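Local atomic coordinates of UDP-L-Rhamnose Synthase (Acanthamoeba polyphaga mimivirus, PDB entry 7JID), a protein that synthesises UDP-L-rhamnose, probably using NADP as redox cofactor, and binds both NADP and a UDP-linked 6-deoxysugar. Residues V201-D204 and M205-K209; S20-L23 and E24-E28; L73-S76 and G77-V80; K143-T146 and D147-M150. All coordinates share one frame; numbering follows the deposited sequence. Where two conformers were deposited one is given.

How the interactions relate
All four contacts are local, made within a helix, at its end or in the turn leading into one, yet their chemistry follows their place in the fold. Interaction 4 is buried, holds an NADP-pocket lysine, and combines regular helical bonds with side chains whose polar ends find partners outside it. Interaction 1 is partly buried: its polar side is bridged by water, its apolar side faces the sheet. Interactions 2 and 3 are surface contacts, a helix end and a turn, each with a glycine of positive phi. Interactions 1 and 2 touch, Arg207 meeting Glu28 and Gln26, and Ile203 meeting Ile22. Interactions 3 and 4, about 7 Å apart at nearest atoms, both reach the second subunit.

Interaction 1 (V201-D204 and M205-K209); sequences VMID and MARNK
Asp204 and Asn208, one helical turn apart, show how two polar side chains can face each other through water. The carboxylate and the amide are turned almost at right angles, their planes 80° apart, and OD2 of Asp204 comes within 3.2 Å of ND2 of Asn208. CG of Asp204 lies anti to the backbone N (chi1 -169°), which swings the carboxylate along the helix toward the following turn. One water bridges Asp204 OD1 to Asn208 OD1, donating to both; another donates to Asp204 OD2 and accepts from Asn208 ND2. A third donates to Asp204 OD1, 2.6 Å away, and accepts a weak bond from Arg207 NH1. OD2 also pairs with the hydroxyl of Tyr271, so both carboxylate oxygens are well supplied.

One residue earlier in each turn, Ile203 and Arg207 cross obliquely: CG2 of Ile203 meets NH1 of Arg207 at 3.5 Å, approaching the guanidinium at a slant. The arginine chain bends at chi3 (-81°), and its NH2 goes on to Glu28. Val201 CG1 and Met205 SD make a looser apolar contact at 4.2 Å. Beneath these groups run regular helical bonds, among them Arg207 N to Ile203 O at 2.8 Å. Lys209, with positive phi, is the first residue to leave helical geometry, in a Schellman motif, its N bonded to Ala206 O at 3.0 Å.

Helix 195-207 lies against the parallel sheet of the Rossmann-like fold: Met202 and Ala206 pack on Met56 of strand 54-57, Ala206 on Thr105 of strand 103-109, and Ile203 on helix 14-25.

Interaction 2 (S20-L23 and E24-E28); sequences SKIL and EQQGE
Leu23 and Glu28 close a Schellman motif at the end of helix 14-25, the helix of the beta-alpha-beta unit between strands 5-9 and 29-32 of the Rossmann-like fold. The problem at any such end is to find donors for the last carbonyls. Ser20 O receives Glu24 N at 3.0 Å, and Lys21 O takes Gln25 N at the same length of 3.0 Å, plus a weak second bond from Glu24 N. Ile22 O still has its normal helical donor, Gln26 N. After that the chain turns: Gly27 adopts positive phi (86°), its N bonds to Glu24 O at 3.0 Å, and Leu23 O accepts Glu28 N, five residues on, at 2.9 Å.

The side chains finish the account. Gln26 lies beside Ile22, both pointing the same way, with NE2 at 3.8 Å from CG2 of Ile22, while its OE1 accepts from Arg207 of helix 195-207. The Glu28 carboxylate is gripped on both oxygens: OE1 by Trp6 NE1 and the backbone N of Met4, OE2 by the salt bridge to Arg207. Such neighbours would be expected to favour its charged form. A bend at chi2 (-68°) turns that carboxylate away from the helix end, whereas chi1 (-55°) keeps CG of Glu28 close to it, 3.4 Å from Leu23 O and 4.1 Å from CD2 of Leu23.

Interaction 3 (L73-S76 and G77-V80); sequences LEQS and GKLV
A type II beta turn from Gln75 to Lys78 leads into helix 79-99, and its closing bond runs from Lys78 N to Gln75 O at 3.1 Å. The N-H...O angle of 148° leaves the bond somewhat bent, with the donor tilted out of the carbonyl plane. Gly77 fills the third position, where phi is 97°; a CB there would collide with the carbonyl O of Ser76, so glycine suits the place.

Over the turn, the side chains of Gln75 and Lys78 run side by side in the same direction. The lysine chain bends at chi2 (-56°), which carries CD and CE past the Gln75 amide. CG of Lys78 meets CB of Gln75 at 3.8 Å, and further out CE of Lys78 meets NE2 of Gln75, also at 3.8 Å. That NE2 donates to Tyr72 O, which steadies the amide, whereas Lys78 NZ forms a salt bridge with Glu81 and a weak bond with Tyr72 OH. At its root, CB of Lys78 also rests near Leu73 O, 3.8 Å away.

The turn stands at the surface. Leu73 packs on Asn82 and Asn86 of helix 79-99, while Leu79, in that helix's first turn, packs against Leu79 of the second subunit.

Interaction 4 (K143-T146 and D147-M150); sequences KGFT and DRLM
Arg148 reaches back along its helix to Phe145, and its path is a clear case of a long side chain whose aliphatic part runs past backbone carbonyls before its tip meets a ring. CB lies 3.6 Å from Phe145 O. CG, anti to the carbonyl carbon of Arg148 and beside its backbone N (chi1 -64°), comes to 3.3 Å from Gly144 O, and CD stays near the same oxygen at 3.9 Å. Beyond CD the chain bends at chi3 (74°), bringing the guanidinium alongside the phenyl ring. The two side chains point the same way, their planes only 22° apart, and NH1 approaches CE1 of Phe145 obliquely at 4.0 Å. The other terminal nitrogen, NH2, makes a salt bridge with Glu40 of the second subunit, and the Phe145 ring meets that of Tyr88 of the second subunit.

This is helix 138-150 of the Rossmann-like fold, and Lys143 occupies the lysine position of the Tyr-x-x-x-Lys signature of short-chain dehydrogenase/reductases. It touches the bound NADP, and its NZ is hydrogen-bonded to Tyr106. One turn on, Asp147 N bonds to Lys143 O at 2.9 Å, and the Asp147 carboxylate goes to Arg161 and Asn159 of strand 157-162.

Across the helix, Thr146 and Met150 also lie side by side, with CG2 of Thr146 at 4.1 Å from CE of Met150. The threonine OG1 lies within hydrogen-bonding reach of the Asn86 and Val142 carbonyls, and its single hydrogen serves one at a time; the methionine packs on Pro90 of helix 79-99 and Tyr106 of strand 103-109.

Interaction 1 (V201-D204 and M205-K209)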
loop_
_atom_site.group_PDB
_atom_site.type_symbol
_atom_site.label_atom_id
_atom_site.label_comp_id
_atom_site.label_asym_id
_atom_site.label_seq_id
_atom_site.Cartn_x
_atom_site.Cartn_y
_atom_site.Cartn_z
ATOM N N VAL A 201 -16.595 -16.197 -18.369
ATOM C CA VAL A 201 -15.285 -15.985 -19.006
ATOM C C VAL A 201 -14.213 -16.042 -17.910
ATOM O O VAL A 201 -13.167 -16.677 -18.139
ATOM C CB VAL A 201 -15.309 -14.655 -19.761
ATOM C CG1 VAL A 201 -13.955 -14.243 -20.220
ATOM C CG2 VAL A 201 -16.280 -14.673 -20.942
ATOM N N MET A 202 -14.455 -15.376 -16.780
ATOM C CA MET A 202 -13.450 -15.300 -15.696
ATOM C C MET A 202 -13.179 -16.738 -15.218
ATOM O O MET A 202 -12.010 -17.095 -15.055
ATOM C CB MET A 202 -13.932 -14.435 -14.533
ATOM C CG MET A 202 -13.107 -14.662 -13.299
ATOM S SD MET A 202 -13.516 -13.539 -12.006
ATOM C CE MET A 202 -15.136 -14.126 -11.608
ATOM N N ILE A 203 -14.243 -17.506 -15.009
ATOM C CA ILE A 203 -14.129 -18.922 -14.549
ATOM C C ILE A 203 -13.332 -19.706 -15.597
ATOM O O ILE A 203 -12.492 -20.549 -15.213
ATOM C CB ILE A 203 -15.507 -19.543 -14.269
ATOM C CG1 ILE A 203 -16.106 -18.941 -13.006
ATOM C CG2 ILE A 203 -15.388 -21.064 -14.155
ATOM C CD1 ILE A 203 -17.500 -19.326 -12.695
ATOM N N ASP A 204 -13.638 -19.510 -16.892
ATOM C CA ASP A 204 -12.919 -20.222 -17.976
ATOM C C ASP A 204 -11.419 -19.917 -17.883
ATOM O O ASP A 204 -10.584 -20.809 -17.999
ATOM C CB ASP A 204 -13.523 -19.900 -19.348
ATOM C CG ASP A 204 -12.993 -20.817 -20.445
ATOM O OD1 ASP A 204 -13.347 -22.042 -20.363
ATOM O OD2 ASP A 204 -12.172 -20.354 -21.293
ATOM N N MET A 205 -11.054 -18.642 -17.807
ATOM C CA MET A 205 -9.658 -18.192 -17.671
ATOM C C MET A 205 -8.955 -18.849 -16.457
ATOM O O MET A 205 -7.826 -19.319 -16.638
ATOM C CB MET A 205 -9.625 -16.660 -17.557
ATOM C CG MET A 205 -9.927 -16.013 -18.859
ATOM S SD MET A 205 -10.063 -14.208 -18.635
ATOM C CE MET A 205 -8.381 -13.786 -19.082
ATOM N N ALA A 206 -9.607 -18.927 -15.297
ATOM C CA ALA A 206 -9.074 -19.519 -14.043
ATOM C C ALA A 206 -8.962 -21.046 -14.272
ATOM O O ALA A 206 -7.880 -21.608 -14.034
ATOM C CB ALA A 206 -9.964 -19.213 -12.874
ATOM N N ARG A 207 -9.970 -21.651 -14.888
ATOM C CA ARG A 207 -9.881 -23.104 -15.235
ATOM C C ARG A 207 -8.641 -23.342 -16.099
ATOM O O ARG A 207 -7.909 -24.390 -15.903
ATOM C CB ARG A 207 -11.174 -23.551 -15.913
ATOM C CG ARG A 207 -11.159 -25.028 -16.275
ATOM C CD ARG A 207 -12.507 -25.436 -16.757
ATOM N NE ARG A 207 -13.387 -25.694 -15.632
ATOM C CZ ARG A 207 -14.459 -25.013 -15.319
ATOM N NH1 ARG A 207 -14.842 -23.983 -16.047
ATOM N NH2 ARG A 207 -15.185 -25.396 -14.291
ATOM N N ASN A 208 -8.365 -22.446 -17.045
ATOM C CA ASN A 208 -7.263 -22.597 -18.022
ATOM C C ASN A 208 -5.899 -22.237 -17.428
ATOM O O ASN A 208 -4.938 -22.326 -18.159
ATOM C CB ASN A 208 -7.508 -21.799 -19.301
ATOM C CG ASN A 208 -8.635 -22.354 -20.143
ATOM O OD1 ASN A 208 -9.062 -23.497 -19.945
ATOM N ND2 ASN A 208 -9.187 -21.528 -21.030
ATOM N N LYS A 209 -5.868 -21.673 -16.221
ATOM C CA LYS A 209 -4.652 -21.168 -15.529
ATOM C C LYS A 209 -4.072 -20.011 -16.347
ATOM O O LYS A 209 -2.879 -19.789 -16.295
ATOM C CB LYS A 209 -3.663 -22.307 -15.225
ATOM C CG LYS A 209 -4.219 -23.299 -14.228
ATOM C CD LYS A 209 -3.410 -24.591 -14.079
ATOM C CE LYS A 209 -2.005 -24.389 -13.587
ATOM N NZ LYS A 209 -1.484 -25.663 -13.026
HETATM O O HOH W 1 -11.559 -24.044 -20.825
HETATM O O HOH W 2 -14.935 -23.024 -18.526
HETATM O O HOH W 3 -11.117 -21.302 -23.441
#

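Interaction 2 (S20-L23 and E24-E28)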
loop_
_atom_site.group_PDB
_atom_site.type_symbol
_atom_site.label_atom_id
_atom_site.label_comp_id
_atom_site.label_asym_id
_atom_site.label_seq_id
_atom_site.Cartn_x
_atom_site.Cartn_y
_atom_site.Cartn_z
ATOM N N SER A 20 -19.201 -18.332 -6.771
ATOM C CA SER A 20 -19.349 -19.587 -5.986
ATOM C C SER A 20 -20.505 -20.410 -6.570
ATOM O O SER A 20 -20.278 -21.617 -6.897
ATOM C CB SER A 20 -19.564 -19.274 -4.525
ATOM O OG SER A 20 -19.620 -20.462 -3.755
ATOM N N LYS A 21 -21.674 -19.780 -6.711
ATOM C CA LYS A 21 -22.920 -20.428 -7.218
ATOM C C LYS A 21 -22.688 -21.039 -8.596
ATOM O O LYS A 21 -23.135 -22.188 -8.815
ATOM C CB LYS A 21 -24.080 -19.439 -7.303
ATOM C CG LYS A 21 -25.111 -19.609 -6.205
ATOM C CD LYS A 21 -25.507 -18.314 -5.533
ATOM C CE LYS A 21 -26.070 -18.524 -4.141
ATOM N NZ LYS A 21 -25.766 -17.374 -3.262
ATOM N N ILE A 22 -22.036 -20.301 -9.498
ATOM C CA ILE A 22 -21.755 -20.775 -10.876
ATOM C C ILE A 22 -20.750 -21.927 -10.835
ATOM O O ILE A 22 -20.926 -22.860 -11.604
ATOM C CB ILE A 22 -21.286 -19.622 -11.779
ATOM C CG1 ILE A 22 -22.442 -18.642 -11.988
ATOM C CG2 ILE A 22 -20.722 -20.156 -13.092
ATOM C CD1 ILE A 22 -22.026 -17.260 -12.413
ATOM N N LEU A 23 -19.705 -21.867 -9.999
ATOM C CA LEU A 23 -18.697 -22.953 -9.912
ATOM C C LEU A 23 -19.407 -24.248 -9.488
ATOM O O LEU A 23 -19.049 -25.331 -10.025
ATOM C CB LEU A 23 -17.599 -22.544 -8.922
ATOM C CG LEU A 23 -16.492 -21.637 -9.491
ATOM C CD1 LEU A 23 -15.581 -21.162 -8.367
ATOM C CD2 LEU A 23 -15.656 -22.306 -10.559
ATOM N N GLU A 24 -20.399 -24.127 -8.605
ATOM C CA GLU A 24 -21.116 -25.270 -7.989
ATOM C C GLU A 24 -22.095 -25.862 -9.010
ATOM O O GLU A 24 -22.141 -27.102 -9.114
ATOM C CB GLU A 24 -21.764 -24.832 -6.681
ATOM C CG GLU A 24 -20.745 -24.798 -5.558
ATOM C CD GLU A 24 -21.308 -24.648 -4.164
ATOM O OE1 GLU A 24 -22.325 -23.940 -4.016
ATOM O OE2 GLU A 24 -20.710 -25.220 -3.230
ATOM N N GLN A 25 -22.774 -25.016 -9.792
ATOM C CA GLN A 25 -23.665 -25.472 -10.897
ATOM C C GLN A 25 -22.828 -26.195 -11.970
ATOM O O GLN A 25 -23.347 -27.137 -12.593
ATOM C CB GLN A 25 -24.488 -24.292 -11.437
ATOM C CG GLN A 25 -24.107 -23.824 -12.835
ATOM C CD GLN A 25 -24.842 -22.571 -13.261
ATOM O OE1 GLN A 25 -25.599 -21.969 -12.497
ATOM N NE2 GLN A 25 -24.628 -22.167 -14.502
ATOM N N GLN A 26 -21.569 -25.798 -12.170
ATOM C CA GLN A 26 -20.638 -26.415 -13.145
ATOM C C GLN A 26 -20.052 -27.732 -12.603
ATOM O O GLN A 26 -19.236 -28.334 -13.316
ATOM C CB GLN A 26 -19.509 -25.446 -13.500
ATOM C CG GLN A 26 -19.960 -24.253 -14.326
ATOM C CD GLN A 26 -18.784 -23.493 -14.889
ATOM O OE1 GLN A 26 -17.637 -23.828 -14.639
ATOM N NE2 GLN A 26 -19.057 -22.414 -15.594
ATOM N N GLY A 27 -20.408 -28.142 -11.383
ATOM C CA GLY A 27 -19.951 -29.415 -10.785
ATOM C C GLY A 27 -18.608 -29.285 -10.081
ATOM O O GLY A 27 -17.966 -30.326 -9.820
ATOM N N GLU A 28 -18.151 -28.060 -9.791
ATOM C CA GLU A 28 -16.868 -27.869 -9.073
ATOM C C GLU A 28 -17.103 -27.916 -7.563
ATOM O O GLU A 28 -18.225 -27.632 -7.102
ATOM C CB GLU A 28 -16.184 -26.557 -9.464
ATOM C CG GLU A 28 -15.964 -26.407 -10.955
ATOM C CD GLU A 28 -14.956 -27.329 -11.611
ATOM O OE1 GLU A 28 -13.871 -27.541 -11.062
ATOM O OE2 GLU A 28 -15.224 -27.747 -12.754
#

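Interaction 3 (L73-S76 and G77-V80)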
loop_
_atom_site.group_PDB
_atom_site.type_symbol
_atom_site.label_atom_id
_atom_site.label_comp_id
_atom_site.label_asym_id
_atom_site.label_seq_id
_atom_site.Cartn_x
_atom_site.Cartn_y
_atom_site.Cartn_z
ATOM N N LEU A 73 -14.197 5.115 2.438
ATOM C CA LEU A 73 -12.742 5.082 2.736
ATOM C C LEU A 73 -12.144 6.464 2.957
ATOM O O LEU A 73 -10.990 6.515 3.357
ATOM C CB LEU A 73 -11.965 4.380 1.612
ATOM C CG LEU A 73 -12.435 2.960 1.325
ATOM C CD1 LEU A 73 -11.892 2.478 -0.009
ATOM C CD2 LEU A 73 -12.015 2.056 2.462
ATOM N N GLU A 74 -12.895 7.553 2.732
ATOM C CA GLU A 74 -12.321 8.917 2.868
ATOM C C GLU A 74 -12.363 9.388 4.335
ATOM O O GLU A 74 -11.661 10.361 4.647
ATOM C CB GLU A 74 -13.043 9.880 1.928
ATOM C CG GLU A 74 -13.008 9.440 0.470
ATOM C CD GLU A 74 -11.609 9.303 -0.112
ATOM O OE1 GLU A 74 -10.647 9.792 0.538
ATOM O OE2 GLU A 74 -11.462 8.709 -1.214
ATOM N N GLN A 75 -13.104 8.689 5.185
ATOM C CA GLN A 75 -13.261 9.039 6.625
ATOM C C GLN A 75 -11.944 8.825 7.382
ATOM O O GLN A 75 -11.230 7.816 7.129
ATOM C CB GLN A 75 -14.297 8.163 7.307
ATOM C CG GLN A 75 -15.631 8.078 6.608
ATOM C CD GLN A 75 -16.525 7.178 7.403
ATOM O OE1 GLN A 75 -17.076 7.593 8.433
ATOM N NE2 GLN A 75 -16.633 5.923 6.981
ATOM N N SER A 76 -11.627 9.713 8.324
ATOM C CA SER A 76 -10.456 9.553 9.231
ATOM C C SER A 76 -10.515 8.180 9.903
ATOM O O SER A 76 -11.592 7.776 10.339
ATOM C CB SER A 76 -10.396 10.657 10.248
ATOM O OG SER A 76 -9.096 10.683 10.825
ATOM N N GLY A 77 -9.424 7.420 9.865
ATOM C CA GLY A 77 -9.353 6.096 10.502
ATOM C C GLY A 77 -9.625 4.967 9.538
ATOM O O GLY A 77 -9.491 3.804 9.963
ATOM N N LYS A 78 -10.006 5.272 8.292
ATOM C CA LYS A 78 -10.340 4.194 7.334
ATOM C C LYS A 78 -9.162 3.836 6.434
ATOM O O LYS A 78 -9.317 2.846 5.694
ATOM C CB LYS A 78 -11.598 4.487 6.521
ATOM C CG LYS A 78 -12.849 4.648 7.360
ATOM C CD LYS A 78 -13.143 3.484 8.254
ATOM C CE LYS A 78 -14.434 3.653 9.020
ATOM N NZ LYS A 78 -14.553 2.637 10.080
ATOM N N LEU A 79 -8.097 4.618 6.407
ATOM C CA LEU A 79 -6.932 4.284 5.527
ATOM C C LEU A 79 -6.473 2.872 5.886
ATOM O O LEU A 79 -6.114 2.093 4.984
ATOM C CB LEU A 79 -5.781 5.260 5.708
ATOM C CG LEU A 79 -4.562 4.949 4.835
ATOM C CD1 LEU A 79 -4.939 4.868 3.351
ATOM C CD2 LEU A 79 -3.463 5.946 5.126
ATOM N N VAL A 80 -6.367 2.557 7.180
ATOM C CA VAL A 80 -5.882 1.204 7.577
ATOM C C VAL A 80 -6.775 0.122 6.948
ATOM O O VAL A 80 -6.240 -0.894 6.459
ATOM C CB VAL A 80 -5.739 1.064 9.105
ATOM C CG1 VAL A 80 -7.072 1.231 9.829
ATOM C CG2 VAL A 80 -5.022 -0.240 9.459
#

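Interaction 4 (K143-T146 and D147-M150)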
loop_
_atom_site.group_PDB
_atom_site.type_symbol
_atom_site.label_atom_id
_atom_site.label_comp_id
_atom_site.label_asym_id
_atom_site.label_seq_id
_atom_site.Cartn_x
_atom_site.Cartn_y
_atom_site.Cartn_z
ATOM N N LYS A 143 -5.881 0.962 -4.981
ATOM C CA LYS A 143 -6.111 -0.081 -6.014
ATOM C C LYS A 143 -5.142 0.075 -7.175
ATOM O O LYS A 143 -4.769 -0.943 -7.738
ATOM C CB LYS A 143 -7.568 -0.129 -6.460
ATOM C CG LYS A 143 -8.495 -0.780 -5.440
ATOM C CD LYS A 143 -8.348 -2.322 -5.408
ATOM C CE LYS A 143 -9.400 -3.055 -4.643
ATOM N NZ LYS A 143 -9.276 -4.524 -4.814
ATOM N N GLY A 144 -4.766 1.294 -7.505
ATOM C CA GLY A 144 -3.763 1.530 -8.549
ATOM C C GLY A 144 -2.478 0.857 -8.160
ATOM O O GLY A 144 -1.847 0.119 -8.999
ATOM N N PHE A 145 -2.024 1.058 -6.926
ATOM C CA PHE A 145 -0.787 0.390 -6.481
ATOM C C PHE A 145 -0.983 -1.112 -6.422
ATOM O O PHE A 145 -0.073 -1.833 -6.760
ATOM C CB PHE A 145 -0.294 0.977 -5.161
ATOM C CG PHE A 145 0.271 2.366 -5.356
ATOM C CD1 PHE A 145 1.448 2.536 -6.067
ATOM C CD2 PHE A 145 -0.428 3.493 -4.958
ATOM C CE1 PHE A 145 1.959 3.800 -6.302
ATOM C CE2 PHE A 145 0.104 4.755 -5.155
ATOM C CZ PHE A 145 1.285 4.899 -5.848
ATOM N N THR A 146 -2.131 -1.615 -5.955
ATOM C CA THR A 146 -2.337 -3.084 -5.980
ATOM C C THR A 146 -2.200 -3.605 -7.414
ATOM O O THR A 146 -1.554 -4.663 -7.651
ATOM C CB THR A 146 -3.675 -3.483 -5.378
ATOM O OG1 THR A 146 -3.663 -2.827 -4.108
ATOM C CG2 THR A 146 -3.806 -4.978 -5.270
ATOM N N ASP A 147 -2.711 -2.868 -8.365
ATOM C CA ASP A 147 -2.693 -3.315 -9.764
ATOM C C ASP A 147 -1.238 -3.374 -10.237
ATOM O O ASP A 147 -0.873 -4.349 -10.876
ATOM C CB ASP A 147 -3.489 -2.368 -10.646
ATOM C CG ASP A 147 -3.509 -2.833 -12.086
ATOM O OD1 ASP A 147 -4.449 -3.559 -12.431
ATOM O OD2 ASP A 147 -2.665 -2.341 -12.871
ATOM N N ARG A 148 -0.450 -2.359 -9.930
ATOM C CA ARG A 148 0.970 -2.360 -10.321
ATOM C C ARG A 148 1.653 -3.549 -9.641
ATOM O O ARG A 148 2.452 -4.241 -10.296
ATOM C CB ARG A 148 1.591 -1.034 -9.908
ATOM C CG ARG A 148 0.981 0.141 -10.650
ATOM C CD ARG A 148 1.624 1.443 -10.278
ATOM N NE ARG A 148 2.947 1.533 -10.882
ATOM C CZ ARG A 148 3.717 2.595 -10.741
ATOM N NH1 ARG A 148 3.308 3.622 -10.023
ATOM N NH2 ARG A 148 4.910 2.628 -11.317
ATOM N N LEU A 149 1.406 -3.756 -8.347
ATOM C CA LEU A 149 2.114 -4.817 -7.596
ATOM C C LEU A 149 1.773 -6.173 -8.195
ATOM O O LEU A 149 2.656 -7.078 -8.250
ATOM C CB LEU A 149 1.766 -4.746 -6.105
ATOM C CG LEU A 149 2.409 -3.566 -5.388
ATOM C CD1 LEU A 149 1.715 -3.290 -4.063
ATOM C CD2 LEU A 149 3.887 -3.838 -5.177
ATOM N N MET A 150 0.576 -6.319 -8.748
ATOM C CA MET A 150 0.166 -7.628 -9.334
ATOM C C MET A 150 0.984 -7.946 -10.588
ATOM O O MET A 150 1.117 -9.145 -10.909
ATOM C CB MET A 150 -1.326 -7.693 -9.637
ATOM C CG MET A 150 -2.174 -7.749 -8.399
ATOM S SD MET A 150 -1.889 -9.261 -7.402
ATOM C CE MET A 150 -2.955 -8.901 -6.000
#